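Local coordinates for protein putative TRAP PERIPLASMIC SOLUTE BINDING PROTEIN (Haemophilus influenzae, PDB 4PBQ) that probably captures sugar acids such as L-gulonate in the periplasm for uptake by a TRAP transporter, and holds L-gulonate in this crystal, at residues Leu29-Ser34 and Ile41-Tyr46; Tyr46-Ile51 and Ile61-Asn66. All coordinates share one frame; numbering follows the deposited sequence.

Contacts 1 and 2 lie in series along one beta-alpha-beta unit, strand 25-30, helix 38-54 and strand 59-64, with their centres about 6 Å apart. Contact 1 joins the first strand and the chain that follows it to the early part of the helix; contact 2 packs the middle of that helix on the second strand. The two helix segments meet at Tyr46. The two strands are parallel neighbours in the mixed sheet, where Leu29 O and Tyr64 N lie 2.8 Å apart, a probable hydrogen bond. The helix therefore lies along one face of this strand pair, while the chain leaving the first strand carries Tyr32 to the L-gulonate.

Contact 1. Residues Leu29-Ser34 and Ile41-Tyr46; sequences LGHYNS and IALQEY. With 2UF (L-gulonate), chain D.
Leu29 in strand 25-30 faces Leu43 on helix 38-54 with their CA atoms 9.5 Å apart, a separation bridged by side chains alone, as strand and helix of a beta-alpha-beta unit pack. The two leucines meet end on, methyl to methyl, both methyls of each taking part: Leu29 CD2 lies 3.7 Å from Leu43 CD1, and Leu29 CD1 is 3.9 Å from Leu43 CD2. Leu43 CG stands opposite its own carbonyl carbon (chi1 -82°), which sends the branch out from the helix to the strand. The pair is buried, with Leu63 of the neighbouring strand and Ile88 of strand 86-89 against Leu43, and Tyr261 of helix 248-281 also touching it.

Leu43 CD1 serves a second partner, His31, whose CD2 is 4.1 Å away, the methyl coming obliquely to the ring. His31 NE2 is hydrogen-bonded to His40 near the start of the same helix, and this bond probably does most to hold the ring's rotation. The other nitrogen, ND1, accepts a weak bond from Asn33 N, bent to 126°, which adds little.

Just beyond His31 the chain turns to the binding site, where Glu72, Glu104, Arg167 and Asn207 also hold the L-gulonate. Tyr32 OH approaches the sugar acid, lying 2.8 Å from its O3 and 3.3 Å from its O5.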
ATOM      1  N   LEU A  29      -1.848  -1.071 -17.591  1.00  6.16           N
ATOM      2  CA  LEU A  29      -1.359  -1.137 -16.203  1.00  5.53           C
ATOM      3  C   LEU A  29      -2.004  -0.031 -15.389  1.00  6.05           C
ATOM      4  O   LEU A  29      -1.728   1.174 -15.576  1.00  7.80           O
ATOM      5  CB  LEU A  29       0.166  -1.012 -16.177  1.00  5.63           C
ATOM      6  CG  LEU A  29       0.826  -1.367 -14.844  1.00  8.10           C
ATOM      7  CD1 LEU A  29       2.302  -1.594 -15.110  1.00  8.99           C
ATOM      8  CD2 LEU A  29       0.619  -0.314 -13.772  1.00 10.21           C
ATOM      9  N   GLY A  30      -2.877  -0.423 -14.464  1.00  7.28           N
ATOM     10  CA  GLY A  30      -3.621   0.560 -13.701  1.00  5.53           C
ATOM     11  C   GLY A  30      -3.187   0.644 -12.249  1.00  5.52           C
ATOM     12  O   GLY A  30      -2.811  -0.351 -11.668  1.00  5.86           O
ATOM     13  N   HIS A  31      -3.203   1.849 -11.700  1.00  6.07           N
ATOM     14  CA  HIS A  31      -2.946   2.023 -10.274  1.00  5.50           C
ATOM     15  C   HIS A  31      -3.661   3.260  -9.747  1.00  6.28           C
ATOM     16  O   HIS A  31      -4.231   4.045 -10.518  1.00  7.06           O
ATOM     17  CB  HIS A  31      -1.447   2.039  -9.979  1.00  7.01           C
ATOM     18  CG  HIS A  31      -0.727   3.230 -10.502  1.00  6.64           C
ATOM     19  ND1 HIS A  31      -0.507   4.366  -9.753  1.00  9.46           N
ATOM     20  CD2 HIS A  31      -0.138   3.447 -11.704  1.00  8.88           C
ATOM     21  CE1 HIS A  31       0.189   5.230 -10.470  1.00 13.27           C
ATOM     22  NE2 HIS A  31       0.418   4.695 -11.656  1.00  8.56           N
ATOM     23  N   TYR A  32      -3.646   3.419  -8.419  1.00  6.37           N
ATOM     24  CA  TYR A  32      -4.376   4.493  -7.759  1.00  7.00           C
ATOM     25  C   TYR A  32      -3.589   5.747  -7.379  1.00  6.88           C
ATOM     26  O   TYR A  32      -4.184   6.765  -6.992  1.00  7.50           O
ATOM     27  CB  TYR A  32      -5.063   3.950  -6.498  1.00  5.15           C
ATOM     28  CG  TYR A  32      -4.223   3.536  -5.305  1.00  7.05           C
ATOM     29  CD1 TYR A  32      -3.660   4.485  -4.460  1.00  6.13           C
ATOM     30  CD2 TYR A  32      -4.078   2.187  -4.966  1.00  7.67           C
ATOM     31  CE1 TYR A  32      -2.958   4.110  -3.330  1.00  4.53           C
ATOM     32  CE2 TYR A  32      -3.367   1.808  -3.821  1.00  8.45           C
ATOM     33  CZ  TYR A  32      -2.820   2.772  -3.017  1.00  6.93           C
ATOM     34  OH  TYR A  32      -2.128   2.393  -1.875  1.00  9.27           O
ATOM     35  N   ASN A  33      -2.266   5.655  -7.447  1.00  8.05           N
ATOM     36  CA  ASN A  33      -1.396   6.780  -7.152  1.00  7.01           C
ATOM     37  C   ASN A  33      -1.319   7.828  -8.284  1.00  8.66           C
ATOM     38  O   ASN A  33      -1.766   7.586  -9.405  1.00  5.89           O
ATOM     39  CB  ASN A  33      -0.004   6.268  -6.727  1.00  6.72           C
ATOM     40  CG  ASN A  33       0.053   5.899  -5.236  1.00  9.16           C
ATOM     41  OD1 ASN A  33      -0.368   6.672  -4.383  1.00  9.80           O
ATOM     42  ND2 ASN A  33       0.581   4.745  -4.938  1.00  8.45           N
ATOM     43  N   SER A  34      -0.790   9.010  -7.947  1.00  9.66           N
ATOM     44  CA  SER A  34      -0.575  10.100  -8.879  1.00 10.55           C
ATOM     45  C   SER A  34       0.490   9.765  -9.916  1.00  7.53           C
ATOM     46  O   SER A  34       1.342   8.917  -9.688  1.00  9.21           O
ATOM     47  CB  SER A  34      -0.113  11.325  -8.078  1.00 10.70           C
ATOM     48  OG  SER A  34       0.478  12.288  -8.876  1.00 18.34           O
ATOM     49  N   ILE A  41       6.694   7.061 -11.641  1.00 11.52           N
ATOM     50  CA  ILE A  41       7.944   7.501 -12.253  1.00  8.46           C
ATOM     51  C   ILE A  41       8.822   6.297 -12.552  1.00 10.90           C
ATOM     52  O   ILE A  41       9.366   6.177 -13.647  1.00 10.16           O
ATOM     53  CB  ILE A  41       8.679   8.498 -11.327  1.00  7.87           C
ATOM     54  CG1 ILE A  41       7.897   9.823 -11.256  1.00 13.04           C
ATOM     55  CG2 ILE A  41      10.058   8.803 -11.839  1.00 11.18           C
ATOM     56  CD1 ILE A  41       8.351  10.751 -10.149  1.00 17.87           C
ATOM     57  N   ALA A  42       8.946   5.396 -11.582  1.00  9.21           N
ATOM     58  CA  ALA A  42       9.737   4.178 -11.775  1.00  7.95           C
ATOM     59  C   ALA A  42       9.133   3.217 -12.811  1.00  9.03           C
ATOM     60  O   ALA A  42       9.871   2.565 -13.553  1.00 10.59           O
ATOM     61  CB  ALA A  42       9.973   3.475 -10.426  1.00 11.06           C
ATOM     62  N   LEU A  43       7.806   3.131 -12.872  1.00  7.76           N
ATOM     63  CA  LEU A  43       7.137   2.362 -13.916  1.00 11.39           C
ATOM     64  C   LEU A  43       7.501   2.921 -15.283  1.00 10.74           C
ATOM     65  O   LEU A  43       7.803   2.171 -16.214  1.00 10.65           O
ATOM     66  CB  LEU A  43       5.623   2.427 -13.753  1.00  9.34           C
ATOM     67  CG  LEU A  43       4.966   1.486 -12.765  1.00  9.37           C
ATOM     68  CD1 LEU A  43       3.488   1.780 -12.740  1.00 11.84           C
ATOM     69  CD2 LEU A  43       5.219   0.014 -13.087  1.00 12.27           C
ATOM     70  N   GLN A  44       7.458   4.242 -15.414  1.00  8.82           N
ATOM     71  CA  GLN A  44       7.785   4.889 -16.694  1.00  8.48           C
ATOM     72  C   GLN A  44       9.217   4.654 -17.140  1.00 10.94           C
ATOM     73  O   GLN A  44       9.467   4.339 -18.308  1.00 14.61           O
ATOM     74  CB  GLN A  44       7.582   6.403 -16.615  1.00 12.32           C
ATOM     75  CG  GLN A  44       6.184   6.913 -16.442  1.00 17.27           C
ATOM     76  CD  GLN A  44       6.152   8.451 -16.313  1.00 28.21           C
ATOM     77  OE1 GLN A  44       6.774   9.047 -15.405  1.00 21.57           O
ATOM     78  NE2 GLN A  44       5.425   9.092 -17.216  1.00 31.92           N
ATOM     79  N   GLU A  45      10.154   4.835 -16.226  1.00 10.39           N
ATOM     80  CA  GLU A  45      11.564   4.880 -16.604  1.00 11.11           C
ATOM     81  C   GLU A  45      12.211   3.502 -16.656  1.00 15.93           C
ATOM     82  O   GLU A  45      13.168   3.296 -17.417  1.00 16.11           O
ATOM     83  CB  GLU A  45      12.330   5.771 -15.636  1.00 15.37           C
ATOM     84  CG  GLU A  45      11.987   7.226 -15.772  1.00 26.94           C
ATOM     85  CD  GLU A  45      12.048   7.699 -17.216  1.00 32.19           C
ATOM     86  OE1 GLU A  45      13.068   7.388 -17.904  1.00 20.11           O
ATOM     87  OE2 GLU A  45      11.061   8.348 -17.657  1.00 28.39           O
ATOM     88  N   TYR A  46      11.718   2.579 -15.827  1.00 12.00           N
ATOM     89  CA  TYR A  46      12.406   1.301 -15.612  1.00  9.96           C
ATOM     90  C   TYR A  46      11.580   0.097 -16.067  1.00 13.69           C
ATOM     91  O   TYR A  46      12.097  -0.778 -16.750  1.00 18.85           O
ATOM     92  CB  TYR A  46      12.850   1.144 -14.140  1.00 10.58           C
ATOM     93  CG  TYR A  46      13.676   2.319 -13.698  1.00 12.19           C
ATOM     94  CD1 TYR A  46      14.904   2.574 -14.280  1.00 12.69           C
ATOM     95  CD2 TYR A  46      13.204   3.204 -12.740  1.00 10.44           C
ATOM     96  CE1 TYR A  46      15.640   3.676 -13.914  1.00 16.23           C
ATOM     97  CE2 TYR A  46      13.939   4.306 -12.371  1.00 15.99           C
ATOM     98  CZ  TYR A  46      15.150   4.532 -12.951  1.00 18.87           C
ATOM     99  OH  TYR A  46      15.885   5.628 -12.579  1.00 20.17           O
TER
HETATM  100  O6A 2UF D 401      -7.299   3.442  -0.297  1.00  6.48           O
HETATM  101  C6  2UF D 401      -6.362   3.386   0.511  1.00 10.19           C
HETATM  102  O6B 2UF D 401      -6.277   4.036   1.564  1.00  8.56           O
HETATM  103  C5  2UF D 401      -5.181   2.465   0.139  1.00  8.06           C
HETATM  104  O5  2UF D 401      -4.009   2.980   0.731  1.00  5.42           O
HETATM  105  C4  2UF D 401      -5.428   1.024   0.638  1.00  8.76           C
HETATM  106  O4  2UF D 401      -6.549   0.454  -0.058  1.00  6.81           O
HETATM  107  C3  2UF D 401      -4.158   0.172   0.425  1.00  5.48           C
HETATM  108  O3  2UF D 401      -3.630   0.277  -0.942  1.00  5.86           O
HETATM  109  C2  2UF D 401      -4.419  -1.312   0.734  1.00  6.75           C
HETATM  110  O2  2UF D 401      -3.133  -1.890   0.839  1.00  6.20           O
HETATM  111  C1  2UF D 401      -5.132  -1.505   2.108  1.00  4.97           C
HETATM  112  O1  2UF D 401      -5.180  -2.916   2.375  1.00  6.69           O

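Contact 2. Residues Tyr46-Ile51 and Ile61-Asn66; sequences YFKKTI and IRLYPN
Lys48 NZ is gripped by several groups: it gives a 2.9 Å hydrogen bond to Ile61 O across the contact, forms a salt bridge with Glu52 one helical turn on, and reaches water 1 in a weak bond of 3.3 Å. The ammonium stands above the carbonyl plane of Ile61, with a C=O...N angle of 136°. The chain runs extended as far as CE and bends at its last torsion (chi4 71°), turning NZ back onto the oxygen; on the way CG, CD and CE all pass about 3.5 to 3.7 Å from Ile61 O. Water 1 also accepts from Leu63 N at 2.9 Å, thus linking the lysine, weakly, to the backbone two residues further along the strand. The salt bridge probably favours the charged forms of Lys48 and Glu52. Glu52 takes Ile61 N as well, and the helix thereby binds both polar backbone atoms of this one residue.

Beside these polar groups Ile61 points its side chain at the helix. Its CD1 meets Ile51 CG2 at 4.0 Å, the two isoleucines crossing at about a right angle, and its CG2 approaches Phe47 CD2 obliquely at 4.2 Å. Ile51 CD1 lies over one face of the Phe47 ring, toward its rim, which joins the two helix residues into a single apolar surface.

Helix and strand run nearly antiparallel, at 161°, with axes 8.8 Å apart: the return half of a beta-alpha-beta crossover, where a helix packs antiparallel on the strand it leads into, which runs parallel to strand 25-30.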
ATOM      1  N   TYR A  46      11.718   2.579 -15.827  1.00 12.00           N
ATOM      2  CA  TYR A  46      12.406   1.301 -15.612  1.00  9.96           C
ATOM      3  C   TYR A  46      11.580   0.097 -16.067  1.00 13.69           C
ATOM      4  O   TYR A  46      12.097  -0.778 -16.750  1.00 18.85           O
ATOM      5  CB  TYR A  46      12.850   1.144 -14.140  1.00 10.58           C
ATOM      6  CG  TYR A  46      13.676   2.319 -13.698  1.00 12.19           C
ATOM      7  CD1 TYR A  46      14.904   2.574 -14.280  1.00 12.69           C
ATOM      8  CD2 TYR A  46      13.204   3.204 -12.740  1.00 10.44           C
ATOM      9  CE1 TYR A  46      15.640   3.676 -13.914  1.00 16.23           C
ATOM     10  CE2 TYR A  46      13.939   4.306 -12.371  1.00 15.99           C
ATOM     11  CZ  TYR A  46      15.150   4.532 -12.951  1.00 18.87           C
ATOM     12  OH  TYR A  46      15.885   5.628 -12.579  1.00 20.17           O
ATOM     13  N   PHE A  47      10.302   0.050 -15.725  1.00 12.28           N
ATOM     14  CA  PHE A  47       9.497  -1.109 -16.074  1.00  8.10           C
ATOM     15  C   PHE A  47       9.092  -1.025 -17.541  1.00  8.83           C
ATOM     16  O   PHE A  47       9.427  -1.908 -18.339  1.00 12.97           O
ATOM     17  CB  PHE A  47       8.257  -1.221 -15.175  1.00  7.06           C
ATOM     18  CG  PHE A  47       7.533  -2.515 -15.318  1.00  7.24           C
ATOM     19  CD1 PHE A  47       8.148  -3.718 -14.930  1.00  8.55           C
ATOM     20  CD2 PHE A  47       6.244  -2.566 -15.832  1.00  9.87           C
ATOM     21  CE1 PHE A  47       7.500  -4.942 -15.090  1.00  9.31           C
ATOM     22  CE2 PHE A  47       5.577  -3.784 -15.966  1.00  7.83           C
ATOM     23  CZ  PHE A  47       6.203  -4.972 -15.593  1.00  7.65           C
ATOM     24  N   LYS A  48       8.399   0.050 -17.892  1.00 12.15           N
ATOM     25  CA  LYS A  48       7.889   0.250 -19.250  1.00 11.25           C
ATOM     26  C   LYS A  48       9.031   0.310 -20.249  1.00 12.02           C
ATOM     27  O   LYS A  48       9.040  -0.418 -21.238  1.00 13.15           O
ATOM     28  CB  LYS A  48       7.099   1.557 -19.306  1.00 14.40           C
ATOM     29  CG  LYS A  48       6.600   1.940 -20.672  1.00 11.93           C
ATOM     30  CD  LYS A  48       5.782   3.226 -20.579  1.00 14.27           C
ATOM     31  CE  LYS A  48       5.425   3.796 -21.947  1.00 17.58           C
ATOM     32  NZ  LYS A  48       4.418   2.974 -22.650  1.00 16.71           N
ATOM     33  N   LYS A  49      10.004   1.169 -19.996  1.00 12.42           N
ATOM     34  CA  LYS A  49      11.096   1.303 -20.952  1.00 10.69           C
ATOM     35  C   LYS A  49      11.871   0.013 -21.149  1.00 14.36           C
ATOM     36  O   LYS A  49      12.222  -0.334 -22.268  1.00 13.94           O
ATOM     37  CB  LYS A  49      12.048   2.431 -20.555  1.00 20.92           C
ATOM     38  CG  LYS A  49      11.589   3.776 -21.007  1.00 26.66           C
ATOM     39  CD  LYS A  49      12.643   4.855 -20.758  1.00 22.98           C
ATOM     40  CE  LYS A  49      12.047   6.230 -21.023  1.00 25.80           C
ATOM     41  NZ  LYS A  49      13.013   7.324 -20.791  1.00 29.22           N
ATOM     42  N   THR A  50      12.204  -0.685 -20.071  1.00 11.94           N
ATOM     43  CA  THR A  50      12.969  -1.920 -20.215  1.00 11.88           C
ATOM     44  C   THR A  50      12.230  -2.913 -21.095  1.00 13.94           C
ATOM     45  O   THR A  50      12.794  -3.485 -22.028  1.00 14.23           O
ATOM     46  CB  THR A  50      13.269  -2.572 -18.845  1.00 16.28           C
ATOM     47  OG1 THR A  50      14.104  -1.697 -18.080  1.00 19.24           O
ATOM     48  CG2 THR A  50      13.957  -3.930 -19.020  1.00 19.97           C
ATOM     49  N   ILE A  51      10.963  -3.140 -20.785  1.00 12.36           N
ATOM     50  CA  ILE A  51      10.198  -4.124 -21.533  1.00 10.58           C
ATOM     51  C   ILE A  51      10.048  -3.711 -23.001  1.00 14.75           C
ATOM     52  O   ILE A  51      10.298  -4.515 -23.914  1.00 16.53           O
ATOM     53  CB  ILE A  51       8.829  -4.351 -20.887  1.00 10.13           C
ATOM     54  CG1 ILE A  51       9.004  -5.182 -19.610  1.00  9.96           C
ATOM     55  CG2 ILE A  51       7.887  -5.085 -21.828  1.00 12.60           C
ATOM     56  CD1 ILE A  51       7.772  -5.159 -18.671  1.00 11.01           C
ATOM     57  N   ILE A  61       3.490  -1.345 -22.566  1.00  8.99           N
ATOM     58  CA  ILE A  61       2.973  -1.242 -21.206  1.00  8.18           C
ATOM     59  C   ILE A  61       2.333   0.138 -21.071  1.00 11.43           C
ATOM     60  O   ILE A  61       3.044   1.142 -20.928  1.00 13.76           O
ATOM     61  CB  ILE A  61       4.083  -1.400 -20.156  1.00 12.55           C
ATOM     62  CG1 ILE A  61       4.968  -2.630 -20.443  1.00 12.43           C
ATOM     63  CG2 ILE A  61       3.466  -1.440 -18.752  1.00 12.60           C
ATOM     64  CD1 ILE A  61       4.254  -3.989 -20.458  1.00 15.78           C
ATOM     65  N   ARG A  62       1.006   0.197 -21.197  1.00 11.30           N
ATOM     66  CA  ARG A  62       0.289   1.487 -21.184  1.00  8.04           C
ATOM     67  C   ARG A  62      -0.104   1.822 -19.728  1.00 10.97           C
ATOM     68  O   ARG A  62      -0.833   1.078 -19.115  1.00 10.31           O
ATOM     69  CB  ARG A  62      -0.963   1.446 -22.066  1.00 11.62           C
ATOM     70  CG  ARG A  62      -0.654   1.134 -23.526  1.00 21.03           C
ATOM     71  CD  ARG A  62      -1.833   1.480 -24.416  1.00 27.89           C
ATOM     72  NE  ARG A  62      -1.977   2.926 -24.585  1.00 25.64           N
ATOM     73  CZ  ARG A  62      -3.099   3.527 -24.974  1.00 34.34           C
ATOM     74  NH1 ARG A  62      -3.140   4.850 -25.103  1.00 28.49           N
ATOM     75  NH2 ARG A  62      -4.182   2.805 -25.243  1.00 29.75           N
ATOM     76  N   LEU A  63       0.379   2.942 -19.207  1.00  9.70           N
ATOM     77  CA  LEU A  63       0.172   3.299 -17.802  1.00  8.41           C
ATOM     78  C   LEU A  63      -1.122   4.099 -17.595  1.00  8.99           C
ATOM     79  O   LEU A  63      -1.458   5.016 -18.369  1.00 11.88           O
ATOM     80  CB  LEU A  63       1.359   4.100 -17.259  1.00  9.49           C
ATOM     81  CG  LEU A  63       2.712   3.408 -17.458  1.00 14.13           C
ATOM     82  CD1 LEU A  63       3.810   4.226 -16.807  1.00 13.95           C
ATOM     83  CD2 LEU A  63       2.725   1.971 -16.881  1.00 10.48           C
ATOM     84  N   TYR A  64      -1.834   3.751 -16.534  1.00  7.63           N
ATOM     85  CA  TYR A  64      -3.088   4.402 -16.184  1.00  7.37           C
ATOM     86  C   TYR A  64      -3.089   4.720 -14.687  1.00  6.71           C
ATOM     87  O   TYR A  64      -3.546   3.924 -13.874  1.00  6.29           O
ATOM     88  CB  TYR A  64      -4.265   3.492 -16.510  1.00  7.91           C
ATOM     89  CG  TYR A  64      -4.525   3.318 -17.999  1.00  6.67           C
ATOM     90  CD1 TYR A  64      -5.327   4.210 -18.713  1.00  7.21           C
ATOM     91  CD2 TYR A  64      -3.977   2.242 -18.685  1.00  7.81           C
ATOM     92  CE1 TYR A  64      -5.585   4.023 -20.077  1.00  8.90           C
ATOM     93  CE2 TYR A  64      -4.227   2.049 -20.041  1.00  7.44           C
ATOM     94  CZ  TYR A  64      -5.023   2.935 -20.728  1.00  9.95           C
ATOM     95  OH  TYR A  64      -5.257   2.715 -22.069  1.00 12.39           O
ATOM     96  N   PRO A  65      -2.578   5.897 -14.321  1.00  8.22           N
ATOM     97  CA  PRO A  65      -2.503   6.254 -12.909  1.00  7.38           C
ATOM     98  C   PRO A  65      -3.868   6.765 -12.405  1.00  6.60           C
ATOM     99  O   PRO A  65      -4.840   6.825 -13.148  1.00  7.94           O
ATOM    100  CB  PRO A  65      -1.478   7.379 -12.918  1.00  8.34           C
ATOM    101  CG  PRO A  65      -1.779   8.102 -14.249  1.00 10.59           C
ATOM    102  CD  PRO A  65      -2.058   6.966 -15.202  1.00 10.10           C
ATOM    103  N   ASN A  66      -3.915   7.132 -11.139  1.00  5.87           N
ATOM    104  CA  ASN A  66      -5.003   7.917 -10.579  1.00  7.84           C
ATOM    105  C   ASN A  66      -6.408   7.338 -10.822  1.00  7.15           C
ATOM    106  O   ASN A  66      -7.345   8.077 -11.090  1.00  7.34           O
ATOM    107  CB  ASN A  66      -4.941   9.342 -11.114  1.00 10.58           C
ATOM    108  CG  ASN A  66      -5.657  10.323 -10.218  1.00 19.96           C
ATOM    109  OD1 ASN A  66      -5.875  10.064  -9.019  1.00 18.11           O
ATOM    110  ND2 ASN A  66      -6.041  11.460 -10.791  1.00 19.77           N
TER
HETATM  111  O   HOH W   1       2.110   4.556 -20.954  1.00 14.68           O